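Local coordinates for protein superoxide dismutase [Mn/Fe] (Aeropyrum pernix, PDB 3AK3) that catalyses the dismutation of superoxide to dioxygen and hydrogen peroxide at a single metal ion, here iron(III), as a member of the iron/manganese superoxide dismutase family, at residues 12-17 with 26-31; 48-53 with 64-69; 113-118 with 182-187; 160-165 with 190-195. One frame throughout, in Å; residues are numbered along the deposited sequence.

Contact 1 of 4, residues 12-17 with 26-31. With FE (Fe (III) ion), chain G.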
# COMPACT_ATOMS: atom_id res chain seq x y z
N LEU B 12 -7.19 29.59 -5.08
CA LEU B 12 -6.33 29.41 -6.24
C LEU B 12 -5.61 30.73 -6.52
O LEU B 12 -6.10 31.79 -6.11
CB LEU B 12 -7.14 28.98 -7.48
CG LEU B 12 -7.81 27.61 -7.54
CD1 LEU B 12 -8.33 27.38 -8.94
CD2 LEU B 12 -6.85 26.49 -7.17
N PRO B 13 -4.43 30.69 -7.17
CA PRO B 13 -3.71 31.93 -7.52
C PRO B 13 -4.21 32.61 -8.80
O PRO B 13 -3.59 33.58 -9.27
CB PRO B 13 -2.26 31.44 -7.73
CG PRO B 13 -2.27 29.94 -7.44
CD PRO B 13 -3.67 29.50 -7.58
N TYR B 14 -5.30 32.10 -9.36
CA TYR B 14 -5.80 32.53 -10.67
C TYR B 14 -7.26 32.09 -10.79
O TYR B 14 -7.75 31.30 -9.97
CB TYR B 14 -4.94 31.92 -11.79
CG TYR B 14 -4.51 30.49 -11.51
CD1 TYR B 14 -5.44 29.45 -11.53
CD2 TYR B 14 -3.19 30.19 -11.20
CE1 TYR B 14 -5.06 28.14 -11.25
CE2 TYR B 14 -2.80 28.87 -10.91
CZ TYR B 14 -3.75 27.86 -10.94
OH TYR B 14 -3.40 26.55 -10.65
N ASN B 15 -7.96 32.63 -11.79
CA ASN B 15 -9.36 32.27 -12.04
C ASN B 15 -9.49 30.78 -12.37
O ASN B 15 -8.54 30.16 -12.86
CB ASN B 15 -9.94 33.10 -13.20
CG ASN B 15 -9.65 34.60 -13.09
OD1 ASN B 15 -9.30 35.26 -14.08
ND2 ASN B 15 -9.80 35.16 -11.89
N TYR B 16 -10.67 30.21 -12.12
CA TYR B 16 -10.91 28.80 -12.40
C TYR B 16 -10.70 28.44 -13.87
O TYR B 16 -10.30 27.32 -14.18
CB TYR B 16 -12.30 28.36 -11.93
CG TYR B 16 -12.40 28.21 -10.42
CD1 TYR B 16 -11.66 27.24 -9.75
CD2 TYR B 16 -13.24 29.04 -9.67
CE1 TYR B 16 -11.74 27.09 -8.37
CE2 TYR B 16 -13.33 28.91 -8.29
CZ TYR B 16 -12.58 27.93 -7.64
OH TYR B 16 -12.65 27.79 -6.27
N ASN B 17 -10.94 29.40 -14.77
CA ASN B 17 -10.77 29.17 -16.21
C ASN B 17 -9.40 29.61 -16.74
O ASN B 17 -9.17 29.58 -17.95
CB ASN B 17 -11.88 29.88 -17.00
CG ASN B 17 -11.75 31.39 -16.98
OD1 ASN B 17 -11.04 31.96 -16.15
ND2 ASN B 17 -12.46 32.06 -17.89
N GLU B 26 -14.23 23.51 -15.52
CA GLU B 26 -15.04 22.61 -14.71
C GLU B 26 -14.16 21.76 -13.80
O GLU B 26 -14.44 21.63 -12.61
CB GLU B 26 -15.93 21.71 -15.56
CG GLU B 26 -16.83 20.84 -14.70
CD GLU B 26 -17.86 20.07 -15.47
OE1 GLU B 26 -18.79 19.56 -14.82
OE2 GLU B 26 -17.74 19.96 -16.71
N ILE B 27 -13.09 21.21 -14.37
CA ILE B 27 -12.14 20.43 -13.59
C ILE B 27 -11.57 21.29 -12.47
O ILE B 27 -11.60 20.89 -11.31
CB ILE B 27 -11.03 19.81 -14.46
CG1 ILE B 27 -11.63 18.75 -15.37
CG2 ILE B 27 -9.94 19.15 -13.59
CD1 ILE B 27 -10.64 18.20 -16.39
N MET B 28 -11.07 22.48 -12.80
CA MET B 28 -10.47 23.34 -11.77
C MET B 28 -11.45 23.61 -10.62
O MET B 28 -11.06 23.59 -9.45
CB MET B 28 -9.96 24.67 -12.35
CG MET B 28 -8.87 24.51 -13.41
SD MET B 28 -7.41 23.61 -12.81
CE MET B 28 -6.85 24.71 -11.51
N LYS B 29 -12.73 23.84 -10.96
CA LYS B 29 -13.77 24.13 -9.96
C LYS B 29 -14.04 22.95 -9.03
O LYS B 29 -13.98 23.11 -7.81
CB LYS B 29 -15.07 24.60 -10.62
CG LYS B 29 -15.11 26.09 -10.91
CD LYS B 29 -16.54 26.62 -10.99
CE LYS B 29 -17.10 26.50 -12.40
NZ LYS B 29 -18.31 27.34 -12.60
N LEU B 30 -14.33 21.79 -9.61
CA LEU B 30 -14.59 20.58 -8.82
C LEU B 30 -13.36 20.22 -8.00
O LEU B 30 -13.46 19.91 -6.81
CB LEU B 30 -14.97 19.40 -9.72
CG LEU B 30 -16.36 19.40 -10.39
CD1 LEU B 30 -16.40 18.39 -11.52
CD2 LEU B 30 -17.47 19.13 -9.38
N HIS B 31 -12.20 20.30 -8.64
CA HIS B 31 -10.95 19.84 -8.05
C HIS B 31 -10.62 20.65 -6.81
O HIS B 31 -10.20 20.10 -5.79
CB HIS B 31 -9.83 19.99 -9.07
CG HIS B 31 -8.65 19.10 -8.81
ND1 HIS B 31 -7.55 19.09 -9.64
CD2 HIS B 31 -8.40 18.18 -7.84
CE1 HIS B 31 -6.67 18.22 -9.19
NE2 HIS B 31 -7.16 17.64 -8.10
FE FE G . -6.42 15.93 -7.08
O HOH W 1 -7.93 15.84 -5.41
O HOH W 2 -5.60 14.17 -6.35

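Contact 2 of 4, residues 48-53 with 64-69. With EDO (1,2-ethanediol), chain L.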
# COMPACT_ATOMS: atom_id res chain seq x y z
N GLU B 48 -9.38 16.53 15.26
CA GLU B 48 -10.45 16.66 16.27
C GLU B 48 -10.59 15.37 17.08
O GLU B 48 -10.69 15.40 18.32
CB GLU B 48 -11.78 17.08 15.61
CG GLU B 48 -13.01 17.11 16.55
CD GLU B 48 -14.27 17.66 15.88
OE1 GLU B 48 -14.64 17.18 14.78
OE2 GLU B 48 -14.91 18.56 16.47
N LYS B 49 -10.56 14.22 16.40
CA LYS B 49 -10.62 12.93 17.09
C LYS B 49 -9.43 12.70 18.02
O LYS B 49 -9.60 12.25 19.16
CB LYS B 49 -10.77 11.77 16.10
CG LYS B 49 -12.12 11.73 15.40
CD LYS B 49 -12.10 10.77 14.22
CE LYS B 49 -13.32 10.95 13.33
NZ LYS B 49 -13.24 10.06 12.14
N ILE B 50 -8.22 13.00 17.54
CA ILE B 50 -7.01 12.82 18.34
C ILE B 50 -7.11 13.66 19.60
O ILE B 50 -6.77 13.19 20.69
CB ILE B 50 -5.73 13.19 17.53
CG1 ILE B 50 -5.56 12.25 16.33
CG2 ILE B 50 -4.48 13.18 18.44
CD1 ILE B 50 -5.05 10.86 16.66
N GLU B 51 -7.59 14.89 19.44
CA GLU B 51 -7.85 15.81 20.54
C GLU B 51 -8.72 15.17 21.60
O GLU B 51 -8.36 15.15 22.78
CB GLU B 51 -8.61 17.01 20.03
CG GLU B 51 -7.80 18.16 19.51
CD GLU B 51 -8.54 19.45 19.77
OE1 GLU B 51 -8.63 19.85 20.95
OE2 GLU B 51 -9.06 20.06 18.81
N LYS B 52 -9.89 14.69 21.18
CA LYS B 52 -10.86 14.09 22.10
C LYS B 52 -10.25 12.87 22.79
O LYS B 52 -10.51 12.63 23.97
CB LYS B 52 -12.17 13.73 21.38
CG LYS B 52 -12.97 14.94 20.89
CD LYS B 52 -14.24 14.49 20.17
CE LYS B 52 -14.92 15.63 19.40
NZ LYS B 52 -15.63 16.62 20.26
N HIS B 53 -9.44 12.12 22.05
CA HIS B 53 -8.69 10.99 22.62
C HIS B 53 -7.76 11.44 23.74
O HIS B 53 -7.75 10.85 24.82
CB HIS B 53 -7.89 10.29 21.52
CG HIS B 53 -7.03 9.18 22.01
ND1 HIS B 53 -7.48 7.88 22.10
CD2 HIS B 53 -5.75 9.16 22.45
CE1 HIS B 53 -6.51 7.11 22.56
NE2 HIS B 53 -5.45 7.87 22.79
N ALA B 64 -6.14 3.87 12.82
CA ALA B 64 -7.16 4.24 11.85
C ALA B 64 -7.22 5.74 11.65
O ALA B 64 -7.21 6.23 10.51
CB ALA B 64 -8.51 3.70 12.26
N VAL B 65 -7.27 6.48 12.76
CA VAL B 65 -7.33 7.93 12.72
C VAL B 65 -6.05 8.55 12.13
O VAL B 65 -6.12 9.54 11.38
CB VAL B 65 -7.68 8.53 14.12
CG1 VAL B 65 -7.70 10.04 14.09
CG2 VAL B 65 -9.04 8.02 14.56
N MET B 66 -4.89 7.97 12.44
CA MET B 66 -3.64 8.43 11.82
C MET B 66 -3.57 8.12 10.31
O MET B 66 -3.02 8.91 9.55
CB MET B 66 -2.41 7.95 12.59
CG MET B 66 -2.26 8.72 13.88
SD MET B 66 -0.96 8.07 14.91
CE MET B 66 -1.12 9.14 16.34
N ARG B 67 -4.15 7.00 9.89
CA ARG B 67 -4.27 6.72 8.44
C ARG B 67 -5.12 7.80 7.77
O ARG B 67 -4.78 8.26 6.67
CB ARG B 67 -4.87 5.34 8.20
CG ARG B 67 -3.87 4.20 8.35
CD ARG B 67 -4.58 2.86 8.37
NE ARG B 67 -3.65 1.75 8.19
CZ ARG B 67 -3.97 0.47 8.39
NH1 ARG B 67 -5.19 0.13 8.77
NH2 ARG B 67 -3.05 -0.47 8.18
N ASP B 68 -6.21 8.22 8.42
CA ASP B 68 -7.08 9.27 7.89
C ASP B 68 -6.33 10.59 7.84
O ASP B 68 -6.42 11.35 6.85
CB ASP B 68 -8.32 9.47 8.78
CG ASP B 68 -9.25 8.28 8.81
OD1 ASP B 68 -9.15 7.38 7.94
OD2 ASP B 68 -10.11 8.24 9.72
N PHE B 69 -5.59 10.89 8.90
CA PHE B 69 -4.80 12.13 8.93
C PHE B 69 -3.80 12.09 7.79
O PHE B 69 -3.64 13.08 7.07
CB PHE B 69 -4.05 12.30 10.27
CG PHE B 69 -3.05 13.42 10.22
CD1 PHE B 69 -1.68 13.17 10.08
CD2 PHE B 69 -3.49 14.74 10.25
CE1 PHE B 69 -0.76 14.22 10.00
CE2 PHE B 69 -2.58 15.79 10.17
CZ PHE B 69 -1.23 15.53 10.04
C1 EDO L . -8.33 2.61 8.56
O1 EDO L . -8.21 4.02 8.73
C2 EDO L . -7.41 1.89 9.52
O2 EDO L . -7.96 0.63 9.93
O HOH W 3 -10.84 10.67 10.92

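Contact 3 of 4, residues 113-118 with 182-187. With EDO (1,2-ethanediol), chain H.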
# COMPACT_ATOMS: atom_id res chain seq x y z
N LYS B 113 15.55 15.50 -21.73
CA LYS B 113 15.68 14.23 -21.00
C LYS B 113 14.87 14.24 -19.70
O LYS B 113 14.12 13.30 -19.44
CB LYS B 113 17.14 13.88 -20.73
CG LYS B 113 17.88 13.36 -21.96
CD LYS B 113 19.06 12.50 -21.57
CE LYS B 113 20.37 13.13 -21.97
NZ LYS B 113 21.39 12.06 -22.17
N PHE B 114 14.99 15.32 -18.93
CA PHE B 114 14.14 15.52 -17.76
C PHE B 114 12.65 15.36 -18.09
O PHE B 114 11.93 14.61 -17.42
CB PHE B 114 14.38 16.89 -17.11
CG PHE B 114 13.24 17.35 -16.23
CD1 PHE B 114 13.08 16.82 -14.95
CD2 PHE B 114 12.33 18.29 -16.69
CE1 PHE B 114 12.02 17.24 -14.14
CE2 PHE B 114 11.26 18.71 -15.88
CZ PHE B 114 11.11 18.18 -14.61
N LYS B 115 12.19 16.08 -19.11
CA LYS B 115 10.77 16.07 -19.47
C LYS B 115 10.29 14.68 -19.83
O LYS B 115 9.21 14.26 -19.40
CB LYS B 115 10.50 17.08 -20.59
CG LYS B 115 9.06 17.14 -21.04
CD LYS B 115 8.88 18.27 -22.05
CE LYS B 115 7.43 18.43 -22.45
NZ LYS B 115 6.79 17.12 -22.78
N ALA B 116 11.08 13.95 -20.63
CA ALA B 116 10.74 12.58 -20.99
C ALA B 116 10.61 11.70 -19.74
O ALA B 116 9.67 10.93 -19.63
CB ALA B 116 11.77 12.00 -21.97
N LEU B 117 11.53 11.84 -18.80
CA LEU B 117 11.52 11.03 -17.59
C LEU B 117 10.38 11.38 -16.63
O LEU B 117 9.69 10.49 -16.13
CB LEU B 117 12.87 11.09 -16.88
CG LEU B 117 13.03 10.22 -15.63
CD1 LEU B 117 12.73 8.75 -15.95
CD2 LEU B 117 14.41 10.38 -15.04
N PHE B 118 10.19 12.68 -16.38
CA PHE B 118 9.08 13.16 -15.56
C PHE B 118 7.74 12.73 -16.17
O PHE B 118 6.87 12.21 -15.47
CB PHE B 118 9.15 14.68 -15.38
CG PHE B 118 8.17 15.21 -14.37
CD1 PHE B 118 8.55 15.38 -13.05
CD2 PHE B 118 6.87 15.52 -14.74
CE1 PHE B 118 7.64 15.88 -12.11
CE2 PHE B 118 5.95 16.01 -13.81
CZ PHE B 118 6.34 16.19 -12.50
N TYR B 182 -3.18 14.51 -21.33
CA TYR B 182 -3.22 15.44 -20.20
C TYR B 182 -1.83 15.82 -19.74
O TYR B 182 -1.52 17.00 -19.59
CB TYR B 182 -4.02 14.83 -19.04
CG TYR B 182 -3.80 15.48 -17.70
CD1 TYR B 182 -4.24 16.78 -17.44
CD2 TYR B 182 -3.20 14.78 -16.65
CE1 TYR B 182 -4.05 17.38 -16.20
CE2 TYR B 182 -3.01 15.36 -15.41
CZ TYR B 182 -3.43 16.66 -15.19
OH TYR B 182 -3.26 17.24 -13.95
N VAL B 183 -0.98 14.82 -19.51
CA VAL B 183 0.38 15.06 -19.07
C VAL B 183 1.14 15.95 -20.08
O VAL B 183 1.80 16.92 -19.69
CB VAL B 183 1.13 13.73 -18.80
CG1 VAL B 183 2.60 13.97 -18.56
CG2 VAL B 183 0.50 13.00 -17.59
N GLU B 184 1.01 15.62 -21.36
CA GLU B 184 1.63 16.42 -22.43
C GLU B 184 1.14 17.88 -22.42
O GLU B 184 1.95 18.81 -22.54
CB GLU B 184 1.41 15.75 -23.79
CG GLU B 184 2.21 14.45 -24.00
CD GLU B 184 3.72 14.64 -23.87
OE1 GLU B 184 4.39 13.74 -23.32
OE2 GLU B 184 4.24 15.68 -24.31
N ASN B 185 -0.17 18.07 -22.25
CA ASN B 185 -0.77 19.41 -22.21
C ASN B 185 -0.43 20.20 -20.95
O ASN B 185 -0.30 21.42 -20.98
CB ASN B 185 -2.29 19.34 -22.39
CG ASN B 185 -2.70 19.25 -23.84
OD1 ASN B 185 -2.76 20.26 -24.54
ND2 ASN B 185 -2.98 18.04 -24.30
N TRP B 186 -0.28 19.49 -19.83
CA TRP B 186 0.03 20.12 -18.55
C TRP B 186 1.34 20.94 -18.58
O TRP B 186 1.45 21.96 -17.90
CB TRP B 186 0.06 19.03 -17.48
CG TRP B 186 0.59 19.46 -16.13
CD1 TRP B 186 -0.12 20.05 -15.12
CD2 TRP B 186 1.93 19.32 -15.66
NE1 TRP B 186 0.71 20.29 -14.04
CE2 TRP B 186 1.97 19.85 -14.35
CE3 TRP B 186 3.11 18.80 -16.22
CZ2 TRP B 186 3.15 19.86 -13.59
CZ3 TRP B 186 4.27 18.81 -15.45
CH2 TRP B 186 4.28 19.34 -14.15
N TRP B 187 2.32 20.53 -19.38
CA TRP B 187 3.59 21.27 -19.45
C TRP B 187 3.38 22.73 -19.84
O TRP B 187 4.18 23.59 -19.49
CB TRP B 187 4.56 20.60 -20.40
CG TRP B 187 5.06 19.28 -19.88
CD1 TRP B 187 4.64 18.05 -20.26
CD2 TRP B 187 6.06 19.08 -18.87
NE1 TRP B 187 5.32 17.07 -19.56
CE2 TRP B 187 6.21 17.68 -18.71
CE3 TRP B 187 6.86 19.94 -18.10
CZ2 TRP B 187 7.11 17.13 -17.79
CZ3 TRP B 187 7.77 19.39 -17.19
CH2 TRP B 187 7.88 17.99 -17.05
C1 EDO H . -5.26 22.08 -25.87
O1 EDO H . -4.31 21.20 -26.47
C2 EDO H . -6.27 21.25 -25.09
O2 EDO H . -6.93 20.35 -26.00
O HOH W 4 4.32 18.85 -23.78

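Contact 4 of 4, residues 160-165 with 190-195. With FE (Fe (III) ion), chain G.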
# COMPACT_ATOMS: atom_id res chain seq x y z
N PRO B 160 9.00 18.11 -2.32
CA PRO B 160 8.40 18.32 -3.64
C PRO B 160 8.48 19.78 -4.08
O PRO B 160 8.05 20.67 -3.33
CB PRO B 160 6.94 17.91 -3.44
CG PRO B 160 6.96 16.98 -2.27
CD PRO B 160 8.02 17.56 -1.36
N ILE B 161 9.02 20.02 -5.27
CA ILE B 161 9.07 21.39 -5.81
C ILE B 161 8.23 21.53 -7.07
O ILE B 161 7.86 22.65 -7.44
CB ILE B 161 10.52 21.89 -6.05
CG1 ILE B 161 11.22 21.08 -7.16
CG2 ILE B 161 11.30 21.92 -4.73
CD1 ILE B 161 12.57 21.63 -7.56
N LEU B 162 7.92 20.42 -7.71
CA LEU B 162 6.99 20.40 -8.84
C LEU B 162 6.22 19.09 -8.81
O LEU B 162 6.84 18.00 -8.77
CB LEU B 162 7.73 20.54 -10.16
CG LEU B 162 6.87 20.48 -11.43
CD1 LEU B 162 5.81 21.59 -11.50
CD2 LEU B 162 7.78 20.53 -12.65
N VAL B 163 4.89 19.17 -8.82
CA VAL B 163 4.06 17.98 -8.78
C VAL B 163 2.99 18.04 -9.85
O VAL B 163 2.51 19.14 -10.20
CB VAL B 163 3.40 17.74 -7.37
CG1 VAL B 163 4.48 17.66 -6.29
CG2 VAL B 163 2.33 18.80 -7.03
N ILE B 164 2.64 16.87 -10.37
CA ILE B 164 1.51 16.75 -11.29
C ILE B 164 0.50 15.74 -10.75
O ILE B 164 0.84 14.59 -10.44
CB ILE B 164 1.91 16.41 -12.76
CG1 ILE B 164 0.67 16.49 -13.66
CG2 ILE B 164 2.66 15.07 -12.83
CD1 ILE B 164 0.88 16.03 -15.10
N ASP B 165 -0.74 16.18 -10.62
CA ASP B 165 -1.81 15.32 -10.16
C ASP B 165 -2.27 14.47 -11.33
O ASP B 165 -2.73 14.99 -12.34
CB ASP B 165 -2.94 16.19 -9.60
CG ASP B 165 -4.05 15.40 -8.93
OD1 ASP B 165 -4.03 14.15 -8.86
OD2 ASP B 165 -4.98 16.08 -8.47
N VAL B 190 2.94 24.93 -16.59
CA VAL B 190 3.91 24.86 -15.48
C VAL B 190 4.47 26.24 -15.14
O VAL B 190 4.96 26.95 -16.01
CB VAL B 190 5.08 23.90 -15.79
CG1 VAL B 190 6.10 23.91 -14.67
CG2 VAL B 190 4.55 22.50 -15.99
N ASN B 191 4.41 26.59 -13.86
CA ASN B 191 4.87 27.87 -13.37
C ASN B 191 6.31 27.75 -12.91
O ASN B 191 6.58 27.55 -11.72
CB ASN B 191 3.96 28.34 -12.23
CG ASN B 191 4.27 29.75 -11.75
OD1 ASN B 191 5.20 30.41 -12.22
ND2 ASN B 191 3.47 30.23 -10.79
N TRP B 192 7.24 27.84 -13.86
CA TRP B 192 8.66 27.63 -13.54
C TRP B 192 9.23 28.65 -12.56
O TRP B 192 10.18 28.34 -11.83
CB TRP B 192 9.51 27.54 -14.81
CG TRP B 192 9.26 26.27 -15.57
CD1 TRP B 192 8.63 26.15 -16.77
CD2 TRP B 192 9.63 24.94 -15.17
NE1 TRP B 192 8.59 24.83 -17.15
CE2 TRP B 192 9.19 24.06 -16.19
CE3 TRP B 192 10.29 24.40 -14.06
CZ2 TRP B 192 9.39 22.68 -16.13
CZ3 TRP B 192 10.48 23.02 -13.99
CH2 TRP B 192 10.03 22.18 -15.03
N ASP B 193 8.64 29.85 -12.54
CA ASP B 193 8.98 30.84 -11.54
C ASP B 193 8.69 30.30 -10.14
O ASP B 193 9.50 30.47 -9.24
CB ASP B 193 8.22 32.16 -11.78
CG ASP B 193 8.73 32.93 -13.00
OD1 ASP B 193 7.94 33.71 -13.57
OD2 ASP B 193 9.92 32.78 -13.38
N ASP B 194 7.54 29.65 -9.97
CA ASP B 194 7.18 29.05 -8.69
C ASP B 194 8.14 27.92 -8.33
O ASP B 194 8.63 27.86 -7.20
CB ASP B 194 5.73 28.56 -8.70
CG ASP B 194 5.36 27.79 -7.45
OD1 ASP B 194 5.57 26.56 -7.45
OD2 ASP B 194 4.86 28.39 -6.47
N VAL B 195 8.43 27.06 -9.29
CA VAL B 195 9.36 25.95 -9.08
C VAL B 195 10.74 26.48 -8.68
O VAL B 195 11.37 25.96 -7.76
CB VAL B 195 9.44 25.02 -10.32
CG1 VAL B 195 10.42 23.87 -10.10
CG2 VAL B 195 8.04 24.48 -10.66
FE FE G . -6.42 15.93 -7.08
O HOH W 2 -5.60 14.17 -6.35
O HOH W 1 -7.93 15.84 -5.41

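Contact 1 of 4, residues 12-17 with 26-31
Tyr-16 and Lys-29 meet by a CH-pi contact: the aliphatic start of the lysine chain lies over one face of the phenol ring, with Lys-29 CG 3.8 Å from the centroid of the Tyr-16 ring and displaced toward the CB side, so that its nearest ring atom is Tyr-16 CG. The two side chains cross at about a right angle. A bend at chi3 (-88°) carries the rest of the lysine chain off the ring, and the ammonium ends away from the loop.

Met-28 carries the rest of the packing. Its CB and CG lie against a polar atom, each 3.2 Å from Tyr-16 O; its apolar contacts are those of CB with Tyr-16 CD1 and of the methyl. The chain folds back at chi2 and chi3 (-58° and -63°), sending the methyl toward the start of the loop. There Met-28 CE lies 3.9 Å from Tyr-14 CE1, at the edge of that ring and near its plane, and 4.0 Å from Leu-12 CD1.

Polar anchoring comes from farther along the chain: Tyr-16 OH is hydrogen-bonded to His-32 ND1, and Tyr-14 OH to the carbonyl of Trp-83. Were Tyr-16 exchanged for a serine, Lys-29 CG would probably lose the ring face it lies over and His-32 its phenol partner.

Three residues on from Met-28, His-31 leads away from the loop, and its NE2 binds the iron at 2.1 Å; His-79, Asp-165 and His-169 complete the protein ligands. Dispersion thus joins the N-terminal loop to the ligand-bearing helix, while tyrosine hydroxyls supply the directional bonds.

Contact 2 of 4, residues 48-53 with 64-69
Val-65 fits against two neighbours on segment 48-53 of helix 25-54, Lys-49 and Ile-50. Its CG1 methyl takes most of the contact, lying 3.8 Å from Ile-50 CD1 and equally near Ile-50 CG1, as the isoleucine and valine side chains lie alongside, pointing opposite ways. The other methyl, Val-65 CG2, reaches Lys-49 CD at 4.1 Å. With CG1 of Val-65 anti to the backbone N (chi1 178°), that branch faces Ile-50 and also brushes Lys-49 CB, while CG2 meets the lysine farther out. At the margin, Ile-50 CD1 also comes to 4.3 Å from Met-66 CE, the end of an extended methionine chain.

Beyond its apolar stem Lys-49 runs on extended toward Asp-68. Lys-49 NZ and Asp-68 OD2 stand 4.4 Å apart, too far for a salt bridge, and water 3 spans the gap: it accepts from Lys-49 NZ at 2.8 Å and donates to Asp-68 OD2 at the same length. The other carboxylate oxygen, Asp-68 OD1, is held by a salt bridge to Arg-63 of the fourth subunit, so the aspartate is shared between the hairpin and a subunit interface. Its negative charge probably steadies the ammonium through the water.

The axes of the two helical segments pass 10.4 Å apart at 148°, the near-antiparallel arrangement of the alpha-hairpin domain. Helices 25-54 and 62-82 are its arms, and this contact lies close to the turn between them. Ile-60 from the connecting loop also covers Ile-50, and Leu-117 and Ile-144 of the third subunit pack on Ile-50 and Met-66 respectively.

Contact 3 of 4, residues 113-118 with 182-187
Lys-115 lies lengthwise over one face of the Trp-187 indole, the two side chains running in opposite directions. Lys-115 CE sits 3.6 Å from the centroid of the five-membered ring of Trp-187, a CH-pi contact only 12° off the normal. Lys-115 NZ, turned by a bend at chi4 (-46°), makes a cation-pi contact with the same ring and a salt bridge to Glu-184 OE2 at 3.3 Å, whose hydrogen bond is weak. Water 4 links Lys-115 NZ to Glu-184 O, and the glutamate's other oxygen pairs with Lys-123.

Trp-186 CZ3 covers the opposite face of Trp-187. With Phe-114 and Phe-118 these tryptophans form an aromatic cluster joining helices 111-123 and 179-186 in the C-terminal domain, against strands 141-148 and 159-165. Phe-118 meets Trp-187 obliquely, planes at 70°, with Phe-118 CD2 3.5 Å from Trp-187 CZ2. Against Trp-186 its ring is nearly parallel but slid aside. Phe-114 stands steeply to Trp-187, Phe-114 CE2 being 3.6 Å from Trp-187 CH2. A leucine replacing Trp-187 would probably deprive Lys-115 of its aromatic bed and open a gap between the phenylalanines and Trp-186. Trp-187 NE1 is hydrogen-bonded to Ser-119 OG.

Contact 4 of 4, residues 160-165 with 190-195
A chi1 of 178° sets CG of Leu-162 opposite the backbone N and sends the forked end out toward the start of helix 192-205, where Val-195 presents its two methyls to the strand. In Ile-161, by contrast, CG1 stands between the backbone N and the carbonyl carbon (66°), which brings CD1 to the same valine. Leu-162 CD1 sits between two valines, 3.7 Å from Val-195 CG2 and 3.9 Å from Val-190 CG1. The second branch, Leu-162 CD2, reaches the far end of the indole, 3.7 Å from Trp-192 CH2, in an oblique approach. Val-190 CG1 lies over the centre of the Trp-192 ring, so the valine and the tryptophan that receive the leucine also pack on each other.

Ile-161 packs on the other methyl of Val-195. The two side chains cross at about a right angle, with Ile-161 CD1 4.0 Å from Val-195 CG1, while the carbonyl Ile-161 O comes 3.7 Å from Val-195 CG2. Both Ile-161 and Leu-162 pair with Leu-133 of strand 129-136, a classic beta bulge. Across from them Asn-191 takes the N-cap, its OD1 accepting a weak bond from Asp-194 N.

Farther along the same strand, Asp-165 OD2 binds the iron at 2.0 Å, and Asp-165 OD1 accepts a weak hydrogen bond from water 2 and another bond from Trp-167 N. Directly across the contact, then, methyls, an indole and one carbonyl meet; the polar link between strand and helix is indirect, through Asn-85, whose ND2 bonds both Ile-161 O and Asp-194 OD1.

In the fold
From the N terminus, contact 1 closes a short loop onto the start of helix 25-54, and contact 2 closes the turn of the hairpin between that helix and helix 62-82; their centres lie about 30 Å apart. Contact 3 then spans a long interval holding the three-stranded sheet. Contact 4 starts within it and ends beyond it, so the two cross, tying helices 111-123, 179-186 and 192-205 to strand 159-165; Phe-118 and Trp-186 touch Ile-164 there. Contacts 1 and 4 belong to the hairpin and the C-terminal domain respectively, yet converge on the iron through His-31 and Asp-165, joining the two. Contacts 2 and 3 both reach the third subunit.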